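Local atomic coordinates of exotoxin type A precursor (allele 1) (Streptococcus pyogenes phage T12, PDB entry 1FNU), a protein that probably acts as a secreted superantigen toxin of the staphylococcal and streptococcal kind. Residues G170-I175 against F184-E189; V121-I126 against V216-K221; K57-L62 against S96-G101. One frame throughout, in Å; residues are numbered along the deposited sequence.

Interaction 1: G170-I175 against F184-E189; sequences GYIKFI and FDFFPE
Ile-172 meets Phe-186 at about a right angle. Its CB sits 3.5 Å from Phe-186 CE1, and its CG2 branch touches the same ring atom. The same branch touches Phe-184, with Ile-172 CG2 3.7 Å from Phe-184 CB. CG1 is anti to the backbone N of Ile-172 (chi1 -180°), which leaves CG2 as the bump that fits between Phe-184 and Phe-186.

A second hollow lies at Gly-170, and the Phe-186 ring fills it. The ring lies against the bare glycine backbone, with Phe-186 CD2 3.8 Å from Gly-170 C. One face of this ring also looks onto the backbone N of Tyr-171, 3.9 Å above the plane. The Phe-187 ring presents its edge to Gly-170, with Phe-187 CE2 3.6 Å from Gly-170 N. Farther along, the Phe-174 and Phe-184 rings meet obliquely, planes 64° apart.

The backbones run antiparallel. Ile-172 and Phe-184 form a hydrogen-bonded pair through both N-H groups. Phe-186 N adds a bond of 2.8 Å to Gly-170 O, from above the carbonyl plane. Asp-185 ends the strand with an Asx turn: its OD1 accepts from Phe-187 N at 2.9 Å. A water that accepts from Gly-170 N also lies 2.9 Å from Asp-185 OD1 and can donate to it.

Asp-146 and Arg-150 of helix 142-157 touch the Phe-186 side chain. Asp-185 OD2 accepts from His-10 N in the N-terminal region. The arrangement is a beta hairpin, strands 169-176 and 182-185, at one edge of the mixed sheet of the beta-grasp domain.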
loop_
_atom_site.group_PDB
_atom_site.type_symbol
_atom_site.label_atom_id
_atom_site.label_comp_id
_atom_site.label_asym_id
_atom_site.label_seq_id
_atom_site.Cartn_x
_atom_site.Cartn_y
_atom_site.Cartn_z
ATOM N N GLY A 170 8.968 -15.090 26.917
ATOM C CA GLY A 170 7.658 -15.581 27.309
ATOM C C GLY A 170 7.015 -16.464 26.258
ATOM O O GLY A 170 7.203 -16.229 25.076
ATOM N N TYR A 171 6.325 -17.528 26.654
ATOM C CA TYR A 171 5.646 -18.371 25.700
ATOM C C TYR A 171 4.484 -19.015 26.421
ATOM O O TYR A 171 4.400 -19.027 27.680
ATOM C CB TYR A 171 6.571 -19.374 25.000
ATOM C CG TYR A 171 7.105 -20.544 25.803
ATOM C CD1 TYR A 171 6.389 -21.732 25.917
ATOM C CD2 TYR A 171 8.341 -20.440 26.472
ATOM C CE1 TYR A 171 6.922 -22.831 26.701
ATOM C CE2 TYR A 171 8.860 -21.497 27.221
ATOM C CZ TYR A 171 8.170 -22.676 27.323
ATOM O OH TYR A 171 8.821 -23.727 27.929
ATOM N N ILE A 172 3.508 -19.422 25.627
ATOM C CA ILE A 172 2.308 -20.034 26.188
ATOM C C ILE A 172 2.256 -21.385 25.486
ATOM O O ILE A 172 2.522 -21.478 24.270
ATOM C CB ILE A 172 1.084 -19.195 25.888
ATOM C CG1 ILE A 172 -0.152 -19.864 26.499
ATOM C CG2 ILE A 172 0.956 -19.000 24.375
ATOM C CD1 ILE A 172 -1.376 -19.023 26.421
ATOM N N LYS A 173 1.952 -22.414 26.259
ATOM C CA LYS A 173 1.942 -23.780 25.751
ATOM C C LYS A 173 0.574 -24.366 25.942
ATOM O O LYS A 173 -0.017 -24.257 26.998
ATOM C CB LYS A 173 2.973 -24.640 26.497
ATOM C CG LYS A 173 2.901 -26.155 26.213
ATOM C CD LYS A 173 3.948 -26.964 27.023
ATOM C CE LYS A 173 3.928 -28.486 26.669
ATOM N NZ LYS A 173 5.183 -29.282 27.126
ATOM N N PHE A 174 0.071 -24.942 24.866
ATOM C CA PHE A 174 -1.236 -25.548 24.858
ATOM C C PHE A 174 -1.035 -27.078 24.852
ATOM O O PHE A 174 -0.237 -27.635 24.072
ATOM C CB PHE A 174 -2.011 -25.044 23.647
ATOM C CG PHE A 174 -2.550 -23.650 23.801
ATOM C CD1 PHE A 174 -3.638 -23.419 24.598
ATOM C CD2 PHE A 174 -1.948 -22.560 23.132
ATOM C CE1 PHE A 174 -4.151 -22.142 24.745
ATOM C CE2 PHE A 174 -2.440 -21.297 23.260
ATOM C CZ PHE A 174 -3.552 -21.078 24.074
ATOM N N ILE A 175 -1.743 -27.747 25.762
ATOM C CA ILE A 175 -1.644 -29.198 25.885
ATOM C C ILE A 175 -3.044 -29.817 25.717
ATOM O O ILE A 175 -3.830 -29.842 26.668
ATOM C CB ILE A 175 -1.065 -29.569 27.242
ATOM C CG1 ILE A 175 0.132 -28.653 27.562
ATOM C CG2 ILE A 175 -0.535 -31.049 27.184
ATOM C CD1 ILE A 175 0.414 -28.655 28.979
ATOM N N PHE A 184 3.215 -20.706 21.566
ATOM C CA PHE A 184 3.345 -19.434 20.843
ATOM C C PHE A 184 4.344 -18.555 21.629
ATOM O O PHE A 184 4.254 -18.469 22.864
ATOM C CB PHE A 184 2.014 -18.649 20.805
ATOM C CG PHE A 184 0.854 -19.380 20.183
ATOM C CD1 PHE A 184 1.016 -20.180 19.102
ATOM C CD2 PHE A 184 -0.424 -19.202 20.695
ATOM C CE1 PHE A 184 -0.095 -20.817 18.532
ATOM C CE2 PHE A 184 -1.539 -19.855 20.090
ATOM C CZ PHE A 184 -1.336 -20.637 19.036
ATOM N N ASP A 185 5.278 -17.913 20.910
ATOM C CA ASP A 185 6.240 -16.960 21.491
ATOM C C ASP A 185 5.523 -15.621 21.811
ATOM O O ASP A 185 4.912 -15.023 20.914
ATOM C CB ASP A 185 7.350 -16.689 20.492
ATOM C CG ASP A 185 8.548 -16.134 21.145
ATOM O OD1 ASP A 185 8.327 -15.343 22.109
ATOM O OD2 ASP A 185 9.674 -16.467 20.719
ATOM N N PHE A 186 5.548 -15.169 23.061
ATOM C CA PHE A 186 4.920 -13.905 23.401
ATOM C C PHE A 186 5.600 -12.721 22.714
ATOM O O PHE A 186 5.035 -11.650 22.656
ATOM C CB PHE A 186 4.898 -13.626 24.908
ATOM C CG PHE A 186 3.873 -14.442 25.703
ATOM C CD1 PHE A 186 2.842 -15.123 25.078
ATOM C CD2 PHE A 186 3.883 -14.404 27.094
ATOM C CE1 PHE A 186 1.819 -15.751 25.788
ATOM C CE2 PHE A 186 2.841 -15.039 27.856
ATOM C CZ PHE A 186 1.800 -15.719 27.179
ATOM N N PHE A 187 6.804 -12.929 22.201
ATOM C CA PHE A 187 7.554 -11.849 21.594
ATOM C C PHE A 187 7.929 -12.067 20.136
ATOM O O PHE A 187 8.287 -13.164 19.725
ATOM C CB PHE A 187 8.831 -11.574 22.439
ATOM C CG PHE A 187 8.536 -11.166 23.840
ATOM C CD1 PHE A 187 7.916 -9.954 24.113
ATOM C CD2 PHE A 187 8.807 -12.001 24.887
ATOM C CE1 PHE A 187 7.540 -9.566 25.443
ATOM C CE2 PHE A 187 8.436 -11.631 26.247
ATOM C CZ PHE A 187 7.803 -10.423 26.507
ATOM N N PRO A 188 7.869 -10.981 19.325
ATOM C CA PRO A 188 8.192 -10.975 17.908
ATOM C C PRO A 188 9.706 -10.903 17.677
ATOM O O PRO A 188 10.468 -10.699 18.629
ATOM C CB PRO A 188 7.537 -9.659 17.437
ATOM C CG PRO A 188 7.888 -8.734 18.553
ATOM C CD PRO A 188 7.368 -9.640 19.726
ATOM N N GLU A 189 10.128 -11.018 16.400
ATOM C CA GLU A 189 11.530 -10.794 16.042
ATOM C C GLU A 189 11.772 -9.256 16.291
ATOM O O GLU A 189 10.804 -8.467 16.447
ATOM C CB GLU A 189 11.850 -11.187 14.590
ATOM C CG GLU A 189 10.981 -10.602 13.559
ATOM C CD GLU A 189 11.481 -10.895 12.163
ATOM O OE1 GLU A 189 12.275 -11.865 11.955
ATOM O OE2 GLU A 189 11.068 -10.119 11.273
HETATM O O HOH W 1 10.043 -15.247 24.419
#

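Interaction 2: V121-I126 against V216-K221; sequences VSIDGI and VYLTTK
Strands Val-121 to Ile-123 and Val-216 to Thr-219 run parallel, their axes approaching to 4.7 Å with 17° between their directions. Ser-122 bonds both ways: its N gives to Val-216 O and its O accepts from Leu-218 N. Asp-124 N continues the ladder to Leu-218 O at 2.7 Å.

Val-121 and Val-216 lie side by side and point the same way, with Val-121 CG2 3.8 Å from Val-216 CB. On the other face, Ser-122 CB rests 3.9 Å from Tyr-217 CD2.

Asp-124 closes the end of the ladder. The Asp-124 and Thr-220 side chains cross at about a right angle, and the carboxylate uses both oxygens. Asp-124 OD1 accepts from Thr-220 N at 2.9 Å, and Asp-124 OD2 accepts from Thr-220 OG1 at 2.7 Å. Both are met on the syn side, close to the carboxylate plane. The two bonds fix the rotation of the carboxylate. Asp-124 and Gly-125 are the central residues of a type I' turn.

That turn leads into strand 126-135, where Leu-129 and Phe-131 pack on Val-121. Beyond strand 212-219 lies strand 169-176, and Tyr-217 meets the ring of Tyr-171 there. Strand 212-219 is the middle strand of the beta-grasp sheet, and 110-123 is its parallel neighbour.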
loop_
_atom_site.group_PDB
_atom_site.type_symbol
_atom_site.label_atom_id
_atom_site.label_comp_id
_atom_site.label_asym_id
_atom_site.label_seq_id
_atom_site.Cartn_x
_atom_site.Cartn_y
_atom_site.Cartn_z
ATOM N N VAL A 121 1.058 -20.270 35.561
ATOM C CA VAL A 121 2.174 -19.428 35.206
ATOM C C VAL A 121 3.432 -19.680 36.032
ATOM O O VAL A 121 3.378 -19.707 37.267
ATOM C CB VAL A 121 1.820 -17.922 35.351
ATOM C CG1 VAL A 121 3.011 -17.071 34.888
ATOM C CG2 VAL A 121 0.567 -17.559 34.528
ATOM N N SER A 122 4.562 -19.879 35.335
ATOM C CA SER A 122 5.884 -20.036 35.953
ATOM C C SER A 122 6.655 -18.795 35.564
ATOM O O SER A 122 6.459 -18.272 34.476
ATOM C CB SER A 122 6.681 -21.203 35.387
ATOM O OG SER A 122 6.033 -22.415 35.654
ATOM N N ILE A 123 7.530 -18.318 36.444
ATOM C CA ILE A 123 8.371 -17.142 36.143
ATOM C C ILE A 123 9.735 -17.525 36.656
ATOM O O ILE A 123 9.895 -17.786 37.830
ATOM C CB ILE A 123 8.004 -15.911 36.929
ATOM C CG1 ILE A 123 6.534 -15.601 36.779
ATOM C CG2 ILE A 123 8.886 -14.753 36.475
ATOM C CD1 ILE A 123 6.172 -14.436 37.534
ATOM N N ASP A 124 10.715 -17.503 35.776
ATOM C CA ASP A 124 12.047 -17.894 36.120
ATOM C C ASP A 124 12.042 -19.270 36.829
ATOM O O ASP A 124 12.759 -19.471 37.815
ATOM C CB ASP A 124 12.705 -16.827 36.995
ATOM C CG ASP A 124 12.860 -15.476 36.264
ATOM O OD1 ASP A 124 13.264 -15.466 35.084
ATOM O OD2 ASP A 124 12.563 -14.439 36.903
ATOM N N GLY A 125 11.236 -20.217 36.361
ATOM C CA GLY A 125 11.293 -21.521 36.988
ATOM C C GLY A 125 10.353 -21.777 38.132
ATOM O O GLY A 125 10.119 -22.939 38.432
ATOM N N ILE A 126 9.805 -20.748 38.792
ATOM C CA ILE A 126 8.871 -21.075 39.861
ATOM C C ILE A 126 7.466 -20.696 39.451
ATOM O O ILE A 126 7.243 -19.590 38.934
ATOM C CB ILE A 126 9.146 -20.357 41.192
ATOM C CG1 ILE A 126 8.483 -18.989 41.204
ATOM C CG2 ILE A 126 10.630 -20.248 41.425
ATOM C CD1 ILE A 126 8.427 -18.313 42.561
ATOM N N VAL A 216 1.892 -21.173 31.147
ATOM C CA VAL A 216 2.680 -20.005 30.790
ATOM C C VAL A 216 4.073 -19.934 31.433
ATOM O O VAL A 216 4.162 -19.942 32.666
ATOM C CB VAL A 216 1.937 -18.719 31.169
ATOM C CG1 VAL A 216 2.852 -17.558 30.981
ATOM C CG2 VAL A 216 0.722 -18.541 30.294
ATOM N N TYR A 217 5.124 -19.773 30.594
ATOM C CA TYR A 217 6.555 -19.659 31.033
ATOM C C TYR A 217 7.254 -18.316 30.721
ATOM O O TYR A 217 7.524 -18.002 29.551
ATOM C CB TYR A 217 7.393 -20.763 30.407
ATOM C CG TYR A 217 6.931 -22.142 30.776
ATOM C CD1 TYR A 217 5.921 -22.790 30.031
ATOM C CD2 TYR A 217 7.431 -22.780 31.928
ATOM C CE1 TYR A 217 5.422 -24.038 30.436
ATOM C CE2 TYR A 217 6.937 -24.019 32.341
ATOM C CZ TYR A 217 5.927 -24.636 31.594
ATOM O OH TYR A 217 5.344 -25.799 32.056
ATOM N N LEU A 218 7.612 -17.569 31.749
ATOM C CA LEU A 218 8.248 -16.260 31.589
ATOM C C LEU A 218 9.610 -16.162 32.289
ATOM O O LEU A 218 9.838 -16.838 33.322
ATOM C CB LEU A 218 7.356 -15.185 32.201
ATOM C CG LEU A 218 5.893 -15.049 31.816
ATOM C CD1 LEU A 218 5.215 -14.046 32.790
ATOM C CD2 LEU A 218 5.765 -14.563 30.321
ATOM N N THR A 219 10.517 -15.339 31.744
ATOM C CA THR A 219 11.821 -15.116 32.376
ATOM C C THR A 219 11.924 -13.605 32.424
ATOM O O THR A 219 11.266 -12.899 31.651
ATOM C CB THR A 219 13.060 -15.694 31.600
ATOM O OG1 THR A 219 13.224 -15.019 30.355
ATOM C CG2 THR A 219 12.917 -17.161 31.324
ATOM N N THR A 220 12.684 -13.135 33.396
ATOM C CA THR A 220 12.951 -11.726 33.625
ATOM C C THR A 220 14.425 -11.625 33.148
ATOM O O THR A 220 15.040 -12.678 32.953
ATOM C CB THR A 220 12.740 -11.344 35.162
ATOM O OG1 THR A 220 13.606 -12.099 36.037
ATOM C CG2 THR A 220 11.326 -11.649 35.580
ATOM N N LYS A 221 14.976 -10.414 32.923
ATOM C CA LYS A 221 16.374 -10.225 32.413
ATOM C C LYS A 221 17.344 -10.866 33.431
ATOM O O LYS A 221 18.200 -11.732 33.074
ATOM O OXT LYS A 221 17.170 -10.481 34.589
HETATM O O HOH W 2 9.724 -20.027 34.006
#

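Interaction 3: K57-L62 against S96-G101; sequences KLKTEL and SACIYG
Glu-61 and Tyr-100 lie side by side and point the same way. From its base, Glu-61 CB touches the ring at Tyr-100 CD1, 3.6 Å away. CG is anti to the carbonyl carbon of Glu-61 (chi1 -81°), and the chain runs on extended along the tyrosine. Glu-61 CD then reaches Tyr-100 CE1 at 3.7 Å. At the tip, OE1 approaches that same CE1, and the carboxylate and ring planes stand 58° apart. OE1 also has a weak hydrogen bond to His-44. Lys-59 NZ forms a salt bridge with Glu-61 OE2 at 3.0 Å, approaching from above the carboxylate plane. A water donates to OE2 and to Ile-99 O, so it ties the carboxylate to the neighbouring strand.

The Lys-59 chain bends at its third torsion to bring its NZ to Glu-61. On the way, Lys-59 CE passes Cys-98 SG at 3.7 Å. That sulfur is disulfide-bonded to Cys-87. NZ also gives a hydrogen bond to Tyr-88 O.

The other face is mainly apolar. Leu-58 CD1 meets Ile-99 CG2 at 3.9 Å, the two side chains crossing at about a right angle. Thr-60 CB is pressed tightly on Ile-99 CG1, 3.4 Å away. Thr-60 OG1 gives its proton to a lone pair of Gly-101 O at 2.8 Å.

The backbones run parallel, 21° between their directions. Their bonds alternate from Ala-97 N to Lys-57 O through to Gly-101 N to Glu-61 O. Val-30 and Ile-78 of other strands also pack on Leu-58 and Ile-99. This is the parallel pair of strands 57-61 and 96-105 in the barrel wall of the N-terminal OB-fold domain, the pairing of third and fifth strands characteristic of an OB barrel.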
loop_
_atom_site.group_PDB
_atom_site.type_symbol
_atom_site.label_atom_id
_atom_site.label_comp_id
_atom_site.label_asym_id
_atom_site.label_seq_id
_atom_site.Cartn_x
_atom_site.Cartn_y
_atom_site.Cartn_z
ATOM N N LYS A 57 -15.856 -4.002 7.771
ATOM C CA LYS A 57 -15.554 -5.095 6.865
ATOM C C LYS A 57 -14.400 -5.814 7.591
ATOM O O LYS A 57 -13.456 -5.153 8.049
ATOM C CB LYS A 57 -15.104 -4.548 5.507
ATOM C CG LYS A 57 -16.273 -3.877 4.734
ATOM C CD LYS A 57 -17.360 -4.935 4.353
ATOM C CE LYS A 57 -18.690 -4.256 3.872
ATOM N NZ LYS A 57 -19.708 -5.341 3.490
ATOM N N LEU A 58 -14.499 -7.122 7.751
ATOM C CA LEU A 58 -13.470 -7.876 8.458
ATOM C C LEU A 58 -12.999 -9.003 7.613
ATOM O O LEU A 58 -13.817 -9.769 7.000
ATOM C CB LEU A 58 -14.024 -8.424 9.798
ATOM C CG LEU A 58 -13.247 -9.555 10.595
ATOM C CD1 LEU A 58 -11.890 -9.044 11.019
ATOM C CD2 LEU A 58 -14.016 -10.002 11.899
ATOM N N LYS A 59 -11.690 -9.174 7.584
ATOM C CA LYS A 59 -11.159 -10.293 6.807
ATOM C C LYS A 59 -10.325 -11.234 7.694
ATOM O O LYS A 59 -9.562 -10.784 8.546
ATOM C CB LYS A 59 -10.238 -9.808 5.653
ATOM C CG LYS A 59 -9.711 -10.954 4.844
ATOM C CD LYS A 59 -8.568 -10.490 3.898
ATOM C CE LYS A 59 -7.202 -10.383 4.595
ATOM N NZ LYS A 59 -6.117 -10.299 3.609
ATOM N N THR A 60 -10.551 -12.553 7.540
ATOM C CA THR A 60 -9.714 -13.559 8.193
ATOM C C THR A 60 -8.999 -14.440 7.203
ATOM O O THR A 60 -9.615 -14.940 6.217
ATOM C CB THR A 60 -10.432 -14.498 9.159
ATOM O OG1 THR A 60 -9.470 -15.438 9.617
ATOM C CG2 THR A 60 -11.656 -15.272 8.460
ATOM N N GLU A 61 -7.692 -14.628 7.449
ATOM C CA GLU A 61 -6.874 -15.435 6.608
ATOM C C GLU A 61 -6.677 -16.721 7.319
ATOM O O GLU A 61 -6.122 -16.728 8.387
ATOM C CB GLU A 61 -5.481 -14.813 6.333
ATOM C CG GLU A 61 -5.493 -13.770 5.247
ATOM C CD GLU A 61 -4.088 -13.152 5.069
ATOM O OE1 GLU A 61 -3.112 -13.987 4.830
ATOM O OE2 GLU A 61 -4.059 -11.862 5.183
ATOM N N LEU A 62 -7.069 -17.809 6.653
ATOM C CA LEU A 62 -6.947 -19.142 7.195
ATOM C C LEU A 62 -5.712 -19.854 6.621
ATOM O O LEU A 62 -4.906 -19.299 5.916
ATOM C CB LEU A 62 -8.264 -19.904 6.935
ATOM C CG LEU A 62 -9.357 -19.155 7.737
ATOM C CD1 LEU A 62 -10.704 -19.202 7.057
ATOM C CD2 LEU A 62 -9.415 -19.719 9.194
ATOM N N SER A 96 -11.446 -1.254 7.045
ATOM C CA SER A 96 -11.396 -2.696 7.332
ATOM C C SER A 96 -10.468 -3.075 8.483
ATOM O O SER A 96 -9.691 -2.238 8.939
ATOM C CB SER A 96 -11.080 -3.514 6.055
ATOM O OG SER A 96 -10.110 -2.892 5.262
ATOM N N ALA A 97 -10.621 -4.308 8.968
ATOM C CA ALA A 97 -9.856 -4.916 10.051
ATOM C C ALA A 97 -9.521 -6.316 9.552
ATOM O O ALA A 97 -10.274 -6.887 8.784
ATOM C CB ALA A 97 -10.725 -5.010 11.327
ATOM N N CYS A 98 -8.384 -6.864 10.014
ATOM C CA CYS A 98 -7.940 -8.164 9.596
ATOM C C CYS A 98 -7.510 -9.011 10.758
ATOM O O CYS A 98 -7.027 -8.515 11.754
ATOM C CB CYS A 98 -6.748 -8.057 8.622
ATOM S SG CYS A 98 -7.043 -7.442 6.909
ATOM N N ILE A 99 -7.720 -10.306 10.602
ATOM C CA ILE A 99 -7.301 -11.305 11.575
ATOM C C ILE A 99 -6.764 -12.564 10.859
ATOM O O ILE A 99 -6.848 -12.711 9.642
ATOM C CB ILE A 99 -8.492 -11.749 12.531
ATOM C CG1 ILE A 99 -9.658 -12.471 11.757
ATOM C CG2 ILE A 99 -9.091 -10.538 13.280
ATOM C CD1 ILE A 99 -10.634 -13.219 12.764
ATOM N N TYR A 100 -6.169 -13.453 11.647
ATOM C CA TYR A 100 -5.710 -14.716 11.133
ATOM C C TYR A 100 -6.509 -15.721 11.974
ATOM O O TYR A 100 -6.781 -15.495 13.177
ATOM C CB TYR A 100 -4.226 -14.907 11.328
ATOM C CG TYR A 100 -3.389 -14.109 10.345
ATOM C CD1 TYR A 100 -3.072 -14.596 9.061
ATOM C CD2 TYR A 100 -2.916 -12.852 10.714
ATOM C CE1 TYR A 100 -2.286 -13.826 8.173
ATOM C CE2 TYR A 100 -2.156 -12.082 9.869
ATOM C CZ TYR A 100 -1.845 -12.548 8.634
ATOM O OH TYR A 100 -1.069 -11.771 7.884
ATOM N N GLY A 101 -6.958 -16.769 11.289
ATOM C CA GLY A 101 -7.776 -17.788 11.922
ATOM C C GLY A 101 -8.966 -17.262 12.692
ATOM O O GLY A 101 -9.734 -16.425 12.187
HETATM O O HOH W 3 -5.329 -10.977 7.702
#

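How the interactions relate
Interactions 1 and 2 belong to one sheet of the beta-grasp domain, with centres 12 Å apart. They touch directly: Tyr-171 O lies 3.1 Å from Tyr-217 N, a probable hydrogen bond between neighbouring strands. Leu-218 CD2 packs 3.7 Å from both Gly-170 CA and Phe-186 CD2, so one leucine bridges the two contacts. Interaction 3 stands apart in the OB-fold domain, across the centre of the chain. Its centre is 21 Å from that of interaction 1 and 32 Å from that of interaction 2, with no touch to either. Of its residues, Lys-57 has a side chain about 6 Å from a bound cadmium ion.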